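Local atomic coordinates of putative ManD family dehydratase (Pantoea ananatis, PDB entry 3T6C), a protein that catalyses, with low activity in vitro and with magnesium, the dehydration of D-gluconate to 2-dehydro-3-deoxy-D-gluconate, as a member of the mandelate racemase/muconate lactonizing enzyme family. Residues V149-A154 and E160-A165; Y173-C176 and M180-G183; H232-N235 and S240-L243; F270-V275 and Y317-I322. All blocks are in the same frame, centred on the assembly; numbering follows the deposited sequence.

Contact 1: V149-A154 and E160-A165; sequences VHTDGA and EDSARA
Ser162 and Ala163, on successive positions of helix 156-168, carry the contact with Thr151 at the end of strand 145-151. Two residues before Ser162, Glu160 faces away from the strand, and its OE1 bonds to His232 of helix 219-237. Ser162 is the first residue to reach across. Its OG stands opposite the backbone N (chi1 178°), which carries the oxygen out to the Thr151 side chain, 3.1 Å from Thr151 CB and 3.2 Å from Thr151 CG2. These are van der Waals approaches of a hydroxyl to carbon, and Ser162 CB lies 3.8 Å from the backbone O of Asp152. The helix is the first after the opening strand of the barrel domain, so the contact packs strand to helix inside the beta-alpha-beta unit of strand 145-151, helix 156-168 and strand 173-176. Ala163 follows, its backbone CA 3.6 Å from Thr151 CG2 and its small CB 4.2 Å from Thr151 OG1. With chi1 at 65°, Thr151 sends its methyl over the helix backbone at Ala163; its hydroxyl bonds to the carbonyl of Arg175 on the adjacent strand. Arg164 turns away from Thr151 and lays its guanidinium edge-on against Glu160, one turn earlier: NH2 of Arg164 reaches OE2 of Glu160 at 2.9 Å and NH1 reaches the same oxygen at 3.0 Å. A longer ionic approach, 3.9 Å from Arg164 NH1 to Asp161 OD1, adds Asp161 to this salt-bridge network.

Contact 2: Y173-C176 and M180-G183; sequences YIRC and MYGG. With GCO (D-gluconic acid), chain D; EDO (1,2-ethanediol), chain G.
In the active site at the C-terminal mouth of the enolase-type beta/alpha barrel, Arg175 on strand 173-176 meets Tyr181 of the loop that follows it, and both line the pocket of bound D-gluconate. The guanidinium holds the phenol oxygen end-on with two hydrogen bonds. NH1 of Arg175 donates to Tyr181 OH at 2.9 Å, and NH2 of Arg175 donates to the same atom at 3.1 Å; that oxygen sits close to the guanidinium plane. The two flat groups stand nearly perpendicular, their planes 83° apart, and the arginine comes to the hydroxyl end of the ring at its edge. A bend at chi3 (83°) in an otherwise extended Arg175 chain turns the guanidinium toward that oxygen. Met180 lays CG over the centre of one Tyr181 face, 3.7 Å above its plane, while the ring also stacks with that of His248. Both Tyr181 and His248 are assigned by similarity as proton donor/acceptor, and the grip is consistent with Arg175 positioning the phenol oxygen beside the substrate. Tyr181 OH also meets gluconate O3 at a very short 2.5 Å, a hydrogen bond in which either oxygen could be the donor.

Contact 3: H232-N235 and S240-L243; sequences HLRN and SVEL
Arg234 of helix 219-237 reaches across to Val241 and Leu243, where the chain enters strand 242-246. From CB the side chain leaves with CG beside the backbone N (chi1 -71°) and bends at chi2 (-61°), which swings its far end over to the strand. CD comes to 4.2 Å from Leu243 CD1, the first touch. At NE the same methyl is still close, and the N-H is taken by the carbonyl of Tyr266, just ahead of the next barrel strand. CZ then lies 3.7 Å from Leu243 CD1, which sits over one face of the guanidinium, offset toward its rim. NH1 makes the direct bond: 2.8 Å to Val241 O, almost straight at 176° and in the guanidinium plane, with Gly238 O of the intervening turn as a further acceptor. NH2 ends on a water at 2.9 Å that takes an N-H from Leu243 and donates to Glu242 OE1, linking arginine to glutamate without direct contact. Next to the arginine in the sequence, Leu233 packs its CB on Leu243 CD1 at 4.0 Å. The setting is the helix-to-strand return of the barrel, where helix 219-237 runs back through a short turn into the third strand. Carbonyls of the turn (Gly238), of the strand entry (Val241) and of Tyr266, together with water, thus take up the N-H groups of a buried guanidinium, holding it flat against leucine. The positive charge would be eased partly by these oxygens and, through water, by Glu242, itself salt-bridged to Lys224 of a second subunit.

Contact 4: F270-V275 and Y317-I322; sequences FLEDPV and YIRCHI. With MG (magnesium ion), chain C; GCO (D-gluconic acid), chain D.
This is a packing and charge contact inside the enolase-type beta/alpha barrel, between strands 270-272 and 317-318, which are not neighbours: strand 294-296 runs between them. Phe270, Glu272, Tyr317 and Arg319 reach across over the short side chain of Ala295, which touches both Phe270 and Arg319. At the end remote from the metal, Phe270 holds its ring in the crowded position (chi1 66°) and sets CD2 over one face of the Tyr317 ring, 3.5 Å from Tyr317 CD1. The ring centroids are 5.1 Å apart and the planes meet obliquely at 51°. Tyr317 sends its hydroxyl on to Arg344. The Phe270 ring also touches the aliphatic part of Arg319, Phe270 CZ to Arg319 CD at 4.0 Å. Toward the mouth, the Arg319 chain bends at chi2 and chi3, and its NH2 donates a hydrogen bond of 2.9 Å to Glu272 OE2, part of a salt bridge. It meets that oxygen from above the carboxylate plane, and NH2 is also salt-bridged to Glu375. Glu272 OE2 meanwhile binds magnesium, which Asp246 and Glu298 complete from the flanking strand ends, the usual placing of metal ligands in this superfamily. Arginine and metal thus share one oxygen, which probably draws its charge toward both. Asp273 adds a second-shell link: its OD2 accepts from the metal-bound water at 2.7 Å. Gluconate closes the chelate with O1B 2.1 Å and O2 2.2 Å from magnesium, and O1B lies at the guanidinium edge, 3.0 Å from Arg319 NH2.

How the contacts relate
All four contacts belong to one beta/alpha barrel and follow one another along the chain. Contacts 1, 2 and 3 involve the first three barrel strands, 145-151, 173-176 and 242-246, which lie side by side and parallel; contact 4 spans the fourth and the sixth. Contacts 1 and 2 have centres 9 Å apart, contacts 1 and 3 11 Å. Helices 156-168 and 219-237 join contacts 1 and 3 on the outer layer, while contacts 2 and 4, centres 13 Å apart and not touching, both reach the bound gluconate. Helix packing outside the barrel and ligand-binding groups at its mouth thus lie on, or just after, strands of one sheet.

Contact 1: V149-A154 and E160-A165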
loop_
_atom_site.group_PDB
_atom_site.type_symbol
_atom_site.label_atom_id
_atom_site.label_comp_id
_atom_site.label_asym_id
_atom_site.label_seq_id
_atom_site.Cartn_x
_atom_site.Cartn_y
_atom_site.Cartn_z
ATOM N N VAL A 149 -20.469 -22.860 -26.018
ATOM C CA VAL A 149 -20.451 -22.776 -27.448
ATOM C C VAL A 149 -20.765 -21.343 -27.861
ATOM O O VAL A 149 -21.234 -20.533 -27.061
ATOM C CB VAL A 149 -21.467 -23.731 -28.085
ATOM C CG1 VAL A 149 -20.961 -25.187 -27.980
ATOM C CG2 VAL A 149 -22.876 -23.541 -27.489
ATOM N N HIS A 150 -20.478 -21.039 -29.116
ATOM C CA HIS A 150 -20.687 -19.683 -29.673
ATOM C C HIS A 150 -22.026 -19.538 -30.373
ATOM O O HIS A 150 -22.364 -20.346 -31.260
ATOM C CB HIS A 150 -19.614 -19.409 -30.736
ATOM C CG HIS A 150 -18.203 -19.361 -30.210
ATOM N ND1 HIS A 150 -17.131 -19.070 -31.036
ATOM C CD2 HIS A 150 -17.682 -19.569 -28.975
ATOM C CE1 HIS A 150 -16.018 -19.067 -30.322
ATOM N NE2 HIS A 150 -16.318 -19.393 -29.078
ATOM N N THR A 151 -22.787 -18.530 -29.968
ATOM C CA THR A 151 -23.937 -18.055 -30.734
ATOM C C THR A 151 -23.714 -16.609 -31.169
ATOM O O THR A 151 -23.036 -15.796 -30.472
ATOM C CB THR A 151 -25.286 -18.130 -29.995
ATOM O OG1 THR A 151 -25.268 -17.254 -28.888
ATOM C CG2 THR A 151 -25.602 -19.504 -29.527
ATOM N N ASP A 152 -24.294 -16.268 -32.325
ATOM C CA ASP A 152 -24.092 -14.942 -32.859
ATOM C C ASP A 152 -25.344 -14.656 -33.686
ATOM O O ASP A 152 -26.242 -15.524 -33.837
ATOM C CB ASP A 152 -22.862 -14.985 -33.741
ATOM C CG ASP A 152 -22.091 -13.682 -33.768
ATOM O OD1 ASP A 152 -22.695 -12.624 -34.088
ATOM O OD2 ASP A 152 -20.861 -13.723 -33.482
ATOM N N GLY A 153 -25.367 -13.475 -34.270
ATOM C CA GLY A 153 -26.488 -13.071 -35.075
ATOM C C GLY A 153 -26.426 -11.600 -35.341
ATOM O O GLY A 153 -25.713 -10.829 -34.681
ATOM N N ALA A 154 -27.226 -11.174 -36.308
ATOM C CA ALA A 154 -27.155 -9.800 -36.722
ATOM C C ALA A 154 -27.934 -8.865 -35.774
ATOM O O ALA A 154 -27.679 -7.661 -35.717
ATOM C CB ALA A 154 -27.689 -9.687 -38.139
ATOM N N GLU A 160 -31.016 -14.606 -30.054
ATOM C CA GLU A 160 -31.948 -15.383 -29.236
ATOM C C GLU A 160 -32.257 -16.718 -29.884
ATOM O O GLU A 160 -32.238 -17.763 -29.220
ATOM C CB GLU A 160 -33.245 -14.589 -29.026
ATOM C CG GLU A 160 -34.368 -15.382 -28.325
ATOM C CD GLU A 160 -35.748 -14.783 -28.552
ATOM O OE1 GLU A 160 -35.868 -13.611 -28.988
ATOM O OE2 GLU A 160 -36.759 -15.478 -28.227
ATOM N N ASP A 161 -32.548 -16.720 -31.184
ATOM C CA ASP A 161 -32.910 -17.977 -31.837
ATOM C C ASP A 161 -31.737 -18.949 -31.821
ATOM O O ASP A 161 -31.897 -20.151 -31.656
ATOM C CB ASP A 161 -33.302 -17.747 -33.304
ATOM C CG ASP A 161 -34.668 -17.076 -33.471
ATOM O OD1 ASP A 161 -35.541 -17.220 -32.600
ATOM O OD2 ASP A 161 -34.833 -16.404 -34.505
ATOM N N SER A 162 -30.545 -18.437 -32.052
ATOM C CA SER A 162 -29.358 -19.281 -32.039
ATOM C C SER A 162 -29.112 -19.887 -30.642
ATOM O O SER A 162 -28.802 -21.080 -30.485
ATOM C CB SER A 162 -28.145 -18.446 -32.446
ATOM O OG SER A 162 -26.972 -19.286 -32.376
ATOM N N ALA A 163 -29.232 -19.052 -29.626
ATOM C CA ALA A 163 -28.987 -19.519 -28.260
ATOM C C ALA A 163 -30.037 -20.568 -27.882
ATOM O O ALA A 163 -29.699 -21.567 -27.255
ATOM C CB ALA A 163 -28.985 -18.367 -27.292
ATOM N N ARG A 164 -31.298 -20.337 -28.248
ATOM C CA ARG A 164 -32.373 -21.261 -27.909
ATOM C C ARG A 164 -32.077 -22.610 -28.555
ATOM O O ARG A 164 -32.250 -23.644 -27.933
ATOM C CB ARG A 164 -33.714 -20.715 -28.377
ATOM C CG ARG A 164 -34.814 -21.702 -28.158
ATOM C CD ARG A 164 -36.202 -21.094 -28.449
ATOM N NE ARG A 164 -36.553 -20.078 -27.449
ATOM C CZ ARG A 164 -36.696 -18.786 -27.731
ATOM N NH1 ARG A 164 -36.526 -18.384 -28.993
ATOM N NH2 ARG A 164 -37.035 -17.909 -26.759
ATOM N N ALA A 165 -31.579 -22.616 -29.796
ATOM C CA ALA A 165 -31.233 -23.871 -30.454
ATOM C C ALA A 165 -30.104 -24.597 -29.693
ATOM O O ALA A 165 -30.204 -25.802 -29.473
ATOM C CB ALA A 165 -30.789 -23.629 -31.912
#

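Contact 2: Y173-C176 and M180-G183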
loop_
_atom_site.group_PDB
_atom_site.type_symbol
_atom_site.label_atom_id
_atom_site.label_comp_id
_atom_site.label_asym_id
_atom_site.label_seq_id
_atom_site.Cartn_x
_atom_site.Cartn_y
_atom_site.Cartn_z
ATOM N N TYR A 173 -24.109 -23.585 -21.304
ATOM C CA TYR A 173 -23.248 -22.412 -21.234
ATOM C C TYR A 173 -23.093 -21.915 -22.645
ATOM O O TYR A 173 -22.668 -22.695 -23.525
ATOM C CB TYR A 173 -21.871 -22.802 -20.690
ATOM C CG TYR A 173 -21.895 -23.419 -19.298
ATOM C CD1 TYR A 173 -22.224 -24.762 -19.127
ATOM C CD2 TYR A 173 -21.526 -22.662 -18.177
ATOM C CE1 TYR A 173 -22.211 -25.315 -17.889
ATOM C CE2 TYR A 173 -21.508 -23.250 -16.912
ATOM C CZ TYR A 173 -21.863 -24.554 -16.798
ATOM O OH TYR A 173 -21.851 -25.151 -15.549
ATOM N N ILE A 174 -23.477 -20.662 -22.876
ATOM C CA ILE A 174 -23.553 -20.127 -24.240
ATOM C C ILE A 174 -22.950 -18.736 -24.307
ATOM O O ILE A 174 -23.382 -17.836 -23.542
ATOM C CB ILE A 174 -25.017 -20.090 -24.695
ATOM C CG1 ILE A 174 -25.564 -21.538 -24.678
ATOM C CG2 ILE A 174 -25.093 -19.550 -26.139
ATOM C CD1 ILE A 174 -27.047 -21.581 -24.784
ATOM N N ARG A 175 -21.960 -18.548 -25.196
ATOM C CA ARG A 175 -21.415 -17.202 -25.432
ATOM C C ARG A 175 -22.298 -16.510 -26.468
ATOM O O ARG A 175 -22.574 -17.097 -27.517
ATOM C CB ARG A 175 -20.003 -17.289 -25.969
ATOM C CG ARG A 175 -19.357 -15.903 -26.051
ATOM C CD ARG A 175 -17.981 -15.987 -26.688
ATOM N NE ARG A 175 -18.092 -15.992 -28.146
ATOM C CZ ARG A 175 -17.038 -15.779 -28.918
ATOM N NH1 ARG A 175 -15.858 -15.596 -28.363
ATOM N NH2 ARG A 175 -17.153 -15.681 -30.248
ATOM N N CYS A 176 -22.696 -15.280 -26.203
ATOM C CA CYS A 176 -23.608 -14.510 -27.101
ATOM C C CYS A 176 -22.932 -13.236 -27.559
ATOM O O CYS A 176 -22.559 -12.404 -26.725
ATOM C CB CYS A 176 -24.919 -14.142 -26.377
ATOM S SG CYS A 176 -25.817 -15.661 -25.872
ATOM N N MET A 180 -20.264 -10.781 -33.825
ATOM C CA MET A 180 -18.952 -11.229 -33.300
ATOM C C MET A 180 -18.216 -10.157 -32.474
ATOM O O MET A 180 -18.773 -9.695 -31.481
ATOM C CB MET A 180 -18.057 -11.867 -34.364
ATOM C CG MET A 180 -17.139 -12.960 -33.742
ATOM S SD MET A 180 -16.084 -13.664 -35.010
ATOM C CE MET A 180 -17.197 -14.831 -35.776
ATOM N N TYR A 181 -16.988 -9.751 -32.858
ATOM C CA TYR A 181 -16.198 -8.807 -32.005
ATOM C C TYR A 181 -16.342 -7.345 -32.470
ATOM O O TYR A 181 -16.196 -7.048 -33.670
ATOM C CB TYR A 181 -14.728 -9.247 -31.983
ATOM C CG TYR A 181 -14.575 -10.722 -31.644
ATOM C CD1 TYR A 181 -15.223 -11.261 -30.527
ATOM C CD2 TYR A 181 -13.779 -11.571 -32.415
ATOM C CE1 TYR A 181 -15.123 -12.551 -30.209
ATOM C CE2 TYR A 181 -13.664 -12.938 -32.080
ATOM C CZ TYR A 181 -14.342 -13.410 -30.967
ATOM O OH TYR A 181 -14.237 -14.758 -30.603
ATOM N N GLY A 182 -16.698 -6.439 -31.563
ATOM C CA GLY A 182 -16.913 -5.036 -31.956
ATOM C C GLY A 182 -18.187 -4.828 -32.784
ATOM O O GLY A 182 -18.478 -3.710 -33.246
ATOM N N GLY A 183 -18.923 -5.910 -33.030
ATOM C CA GLY A 183 -20.129 -5.827 -33.834
ATOM C C GLY A 183 -19.814 -5.927 -35.325
ATOM O O GLY A 183 -20.722 -5.837 -36.146
HETATM C C1 GCO D . -12.149 -16.802 -28.505
HETATM C C2 GCO D . -11.156 -15.938 -29.187
HETATM C C3 GCO D . -10.956 -16.238 -30.660
HETATM C C4 GCO D . -9.741 -15.509 -31.196
HETATM C C5 GCO D . -9.033 -16.369 -32.214
HETATM C C6 GCO D . -7.784 -15.725 -32.789
HETATM O O1A GCO D . -12.431 -17.963 -28.924
HETATM O O1B GCO D . -12.612 -16.409 -27.385
HETATM O O2 GCO D . -11.374 -14.604 -28.810
HETATM O O3 GCO D . -12.120 -15.854 -31.293
HETATM O O4 GCO D . -10.188 -14.303 -31.789
HETATM O O5 GCO D . -8.691 -17.562 -31.611
HETATM O O6 GCO D . -7.084 -16.530 -33.717
HETATM C C1 EDO G . -19.847 -2.529 -37.076
HETATM O O1 EDO G . -20.950 -2.716 -37.969
HETATM C C2 EDO G . -20.274 -1.552 -35.974
HETATM O O2 EDO G . -19.439 -1.733 -34.805
#

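Contact 3: H232-N235 and S240-L243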
loop_
_atom_site.group_PDB
_atom_site.type_symbol
_atom_site.label_atom_id
_atom_site.label_comp_id
_atom_site.label_asym_id
_atom_site.label_seq_id
_atom_site.Cartn_x
_atom_site.Cartn_y
_atom_site.Cartn_z
ATOM N N HIS A 232 -32.504 -8.527 -23.328
ATOM C CA HIS A 232 -33.442 -9.235 -24.198
ATOM C C HIS A 232 -33.265 -10.719 -23.986
ATOM O O HIS A 232 -34.259 -11.454 -23.871
ATOM C CB HIS A 232 -33.150 -8.894 -25.664
ATOM C CG HIS A 232 -33.936 -9.733 -26.620
ATOM N ND1 HIS A 232 -35.252 -9.457 -26.911
ATOM C CD2 HIS A 232 -33.607 -10.838 -27.340
ATOM C CE1 HIS A 232 -35.705 -10.342 -27.787
ATOM N NE2 HIS A 232 -34.734 -11.198 -28.051
ATOM N N LEU A 233 -32.022 -11.189 -23.931
ATOM C CA LEU A 233 -31.784 -12.629 -23.785
ATOM C C LEU A 233 -32.304 -13.149 -22.461
ATOM O O LEU A 233 -32.877 -14.205 -22.418
ATOM C CB LEU A 233 -30.294 -12.960 -23.945
ATOM C CG LEU A 233 -29.733 -12.708 -25.354
ATOM C CD1 LEU A 233 -28.219 -12.900 -25.288
ATOM C CD2 LEU A 233 -30.364 -13.638 -26.427
ATOM N N ARG A 234 -32.123 -12.398 -21.372
ATOM C CA ARG A 234 -32.659 -12.845 -20.092
ATOM C C ARG A 234 -34.184 -12.837 -20.101
ATOM O O ARG A 234 -34.813 -13.727 -19.533
ATOM C CB ARG A 234 -32.111 -12.001 -18.945
ATOM C CG ARG A 234 -30.635 -12.283 -18.670
ATOM C CD ARG A 234 -30.477 -13.780 -18.261
ATOM N NE ARG A 234 -29.143 -14.077 -17.738
ATOM C CZ ARG A 234 -28.563 -15.269 -17.710
ATOM N NH1 ARG A 234 -29.190 -16.370 -18.146
ATOM N NH2 ARG A 234 -27.359 -15.373 -17.181
ATOM N N ASN A 235 -34.781 -11.841 -20.762
ATOM C CA ASN A 235 -36.235 -11.749 -20.852
ATOM C C ASN A 235 -36.818 -12.959 -21.571
ATOM O O ASN A 235 -37.870 -13.483 -21.180
ATOM C CB ASN A 235 -36.620 -10.465 -21.587
ATOM C CG ASN A 235 -38.135 -10.261 -21.674
ATOM O OD1 ASN A 235 -38.874 -10.631 -20.759
ATOM N ND2 ASN A 235 -38.592 -9.665 -22.761
ATOM N N SER A 240 -31.745 -19.581 -15.908
ATOM C CA SER A 240 -31.079 -20.842 -15.615
ATOM C C SER A 240 -29.852 -21.032 -16.473
ATOM O O SER A 240 -28.819 -21.498 -15.989
ATOM C CB SER A 240 -31.999 -22.033 -15.809
ATOM O OG SER A 240 -33.135 -21.903 -14.969
ATOM N N VAL A 241 -29.963 -20.696 -17.753
ATOM C CA VAL A 241 -28.853 -20.919 -18.664
ATOM C C VAL A 241 -27.704 -19.975 -18.322
ATOM O O VAL A 241 -27.928 -18.834 -17.929
ATOM C CB VAL A 241 -29.320 -20.704 -20.150
ATOM C CG1 VAL A 241 -29.753 -19.279 -20.379
ATOM C CG2 VAL A 241 -28.252 -21.137 -21.140
ATOM N N GLU A 242 -26.459 -20.429 -18.500
ATOM C CA GLU A 242 -25.320 -19.518 -18.286
ATOM C C GLU A 242 -24.926 -18.829 -19.579
ATOM O O GLU A 242 -24.810 -19.501 -20.613
ATOM C CB GLU A 242 -24.110 -20.332 -17.776
ATOM C CG GLU A 242 -24.422 -21.039 -16.431
ATOM C CD GLU A 242 -24.659 -20.064 -15.297
ATOM O OE1 GLU A 242 -23.986 -19.004 -15.284
ATOM O OE2 GLU A 242 -25.512 -20.316 -14.403
ATOM N N LEU A 243 -24.733 -17.511 -19.521
ATOM C CA LEU A 243 -24.490 -16.727 -20.731
ATOM C C LEU A 243 -23.148 -16.005 -20.567
ATOM O O LEU A 243 -22.792 -15.546 -19.480
ATOM C CB LEU A 243 -25.597 -15.680 -20.907
ATOM C CG LEU A 243 -27.038 -16.246 -21.163
ATOM C CD1 LEU A 243 -28.010 -15.053 -21.353
ATOM C CD2 LEU A 243 -27.130 -17.210 -22.321
HETATM O O HOH W 1 -24.911 -16.776 -16.612
#

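Contact 4: F270-V275 and Y317-I322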
loop_
_atom_site.group_PDB
_atom_site.type_symbol
_atom_site.label_atom_id
_atom_site.label_comp_id
_atom_site.label_asym_id
_atom_site.label_seq_id
_atom_site.Cartn_x
_atom_site.Cartn_y
_atom_site.Cartn_z
ATOM N N PHE A 270 -19.258 -15.209 -17.421
ATOM C CA PHE A 270 -18.130 -14.281 -17.402
ATOM C C PHE A 270 -18.206 -13.276 -18.533
ATOM O O PHE A 270 -18.873 -13.538 -19.531
ATOM C CB PHE A 270 -16.754 -14.981 -17.285
ATOM C CG PHE A 270 -16.296 -15.869 -18.471
ATOM C CD1 PHE A 270 -16.171 -15.417 -19.778
ATOM C CD2 PHE A 270 -15.875 -17.184 -18.208
ATOM C CE1 PHE A 270 -15.640 -16.229 -20.828
ATOM C CE2 PHE A 270 -15.361 -18.005 -19.247
ATOM C CZ PHE A 270 -15.245 -17.538 -20.551
ATOM N N LEU A 271 -17.539 -12.144 -18.340
ATOM C CA LEU A 271 -17.220 -11.144 -19.393
ATOM C C LEU A 271 -15.740 -11.325 -19.699
ATOM O O LEU A 271 -14.890 -11.225 -18.769
ATOM C CB LEU A 271 -17.493 -9.732 -18.879
ATOM C CG LEU A 271 -17.063 -8.610 -19.820
ATOM C CD1 LEU A 271 -17.886 -8.696 -21.155
ATOM C CD2 LEU A 271 -17.259 -7.275 -19.110
ATOM N N GLU A 272 -15.437 -11.590 -20.965
ATOM C CA GLU A 272 -14.074 -11.992 -21.342
ATOM C C GLU A 272 -13.311 -10.819 -22.007
ATOM O O GLU A 272 -13.884 -9.990 -22.768
ATOM C CB GLU A 272 -14.156 -13.190 -22.293
ATOM C CG GLU A 272 -12.843 -13.690 -22.890
ATOM C CD GLU A 272 -13.130 -14.705 -23.965
ATOM O OE1 GLU A 272 -14.275 -15.259 -23.983
ATOM O OE2 GLU A 272 -12.189 -15.015 -24.738
ATOM N N ASP A 273 -12.034 -10.725 -21.697
ATOM C CA ASP A 273 -11.075 -9.774 -22.284
ATOM C C ASP A 273 -11.596 -8.339 -22.305
ATOM O O ASP A 273 -11.610 -7.666 -23.343
ATOM C CB ASP A 273 -10.624 -10.224 -23.681
ATOM C CG ASP A 273 -9.711 -11.489 -23.636
ATOM O OD1 ASP A 273 -9.496 -12.056 -22.545
ATOM O OD2 ASP A 273 -9.206 -11.935 -24.716
ATOM N N PRO A 274 -12.004 -7.849 -21.135
ATOM C CA PRO A 274 -12.432 -6.441 -21.108
ATOM C C PRO A 274 -11.250 -5.486 -21.406
ATOM O O PRO A 274 -11.516 -4.325 -21.802
ATOM C CB PRO A 274 -12.872 -6.268 -19.638
ATOM C CG PRO A 274 -11.993 -7.297 -18.857
ATOM C CD PRO A 274 -12.133 -8.498 -19.814
ATOM N N VAL A 275 -9.997 -5.940 -21.227
ATOM C CA VAL A 275 -8.827 -5.115 -21.550
ATOM C C VAL A 275 -7.825 -5.950 -22.370
ATOM O O VAL A 275 -7.796 -7.190 -22.303
ATOM C CB VAL A 275 -8.095 -4.500 -20.326
ATOM C CG1 VAL A 275 -9.066 -3.619 -19.505
ATOM C CG2 VAL A 275 -7.495 -5.590 -19.446
ATOM N N TYR A 317 -11.354 -16.290 -14.155
ATOM C CA TYR A 317 -11.055 -17.372 -15.108
ATOM C C TYR A 317 -9.840 -17.006 -15.885
ATOM O O TYR A 317 -9.762 -15.911 -16.448
ATOM C CB TYR A 317 -12.217 -17.574 -16.133
ATOM C CG TYR A 317 -13.506 -18.023 -15.455
ATOM C CD1 TYR A 317 -14.438 -17.079 -15.015
ATOM C CD2 TYR A 317 -13.770 -19.371 -15.229
ATOM C CE1 TYR A 317 -15.617 -17.482 -14.343
ATOM C CE2 TYR A 317 -14.956 -19.784 -14.560
ATOM C CZ TYR A 317 -15.850 -18.833 -14.157
ATOM O OH TYR A 317 -17.002 -19.206 -13.502
ATOM N N ILE A 318 -8.901 -17.938 -15.959
ATOM C CA ILE A 318 -7.681 -17.766 -16.767
ATOM C C ILE A 318 -7.924 -18.483 -18.103
ATOM O O ILE A 318 -8.386 -19.623 -18.174
ATOM C CB ILE A 318 -6.439 -18.276 -15.974
ATOM C CG1 ILE A 318 -5.163 -18.024 -16.790
ATOM C CG2 ILE A 318 -6.491 -19.764 -15.718
ATOM C CD1 ILE A 318 -4.884 -16.532 -17.040
ATOM N N ARG A 319 -7.703 -17.710 -19.166
ATOM C CA ARG A 319 -8.052 -18.052 -20.556
ATOM C C ARG A 319 -6.946 -18.543 -21.475
ATOM O O ARG A 319 -7.123 -18.537 -22.708
ATOM C CB ARG A 319 -8.821 -16.893 -21.227
ATOM C CG ARG A 319 -10.183 -16.606 -20.576
ATOM C CD ARG A 319 -11.262 -17.516 -21.210
ATOM N NE ARG A 319 -11.346 -17.290 -22.665
ATOM C CZ ARG A 319 -11.628 -18.241 -23.575
ATOM N NH1 ARG A 319 -11.752 -19.544 -23.243
ATOM N NH2 ARG A 319 -11.767 -17.906 -24.866
ATOM N N CYS A 320 -5.783 -18.859 -20.924
ATOM C CA CYS A 320 -4.643 -19.059 -21.841
ATOM C C CYS A 320 -4.929 -20.019 -22.973
ATOM O O CYS A 320 -5.627 -21.068 -22.811
ATOM C CB CYS A 320 -3.468 -19.641 -21.090
ATOM S SG CYS A 320 -2.886 -18.499 -19.773
ATOM N N HIS A 321 -4.321 -19.682 -24.124
ATOM C CA HIS A 321 -4.200 -20.629 -25.242
ATOM C C HIS A 321 -2.948 -21.366 -24.802
ATOM O O HIS A 321 -1.814 -20.787 -24.793
ATOM C CB HIS A 321 -3.978 -19.783 -26.509
ATOM C CG HIS A 321 -3.848 -20.566 -27.790
ATOM N ND1 HIS A 321 -4.931 -21.140 -28.424
ATOM C CD2 HIS A 321 -2.784 -20.774 -28.595
ATOM C CE1 HIS A 321 -4.520 -21.730 -29.536
ATOM N NE2 HIS A 321 -3.223 -21.499 -29.673
ATOM N N ILE A 322 -3.077 -22.644 -24.457
ATOM C CA ILE A 322 -1.950 -23.262 -23.759
ATOM C C ILE A 322 -0.718 -23.396 -24.659
ATOM O O ILE A 322 0.406 -23.433 -24.155
ATOM C CB ILE A 322 -2.298 -24.594 -23.037
ATOM C CG1 ILE A 322 -2.671 -25.719 -24.012
ATOM C CG2 ILE A 322 -3.360 -24.338 -21.940
ATOM C CD1 ILE A 322 -2.855 -27.069 -23.292
HETATM MG MG MG C . -11.912 -14.512 -26.707
HETATM C C1 GCO D . -12.149 -16.802 -28.505
HETATM C C2 GCO D . -11.156 -15.938 -29.187
HETATM C C3 GCO D . -10.956 -16.238 -30.660
HETATM C C4 GCO D . -9.741 -15.509 -31.196
HETATM C C5 GCO D . -9.033 -16.369 -32.214
HETATM C C6 GCO D . -7.784 -15.725 -32.789
HETATM O O1A GCO D . -12.431 -17.963 -28.924
HETATM O O1B GCO D . -12.612 -16.409 -27.385
HETATM O O2 GCO D . -11.374 -14.604 -28.810
HETATM O O3 GCO D . -12.120 -15.854 -31.293
HETATM O O4 GCO D . -10.188 -14.303 -31.789
HETATM O O5 GCO D . -8.691 -17.562 -31.611
HETATM O O6 GCO D . -7.084 -16.530 -33.717
HETATM O O HOH W 2 -11.175 -12.565 -26.459
#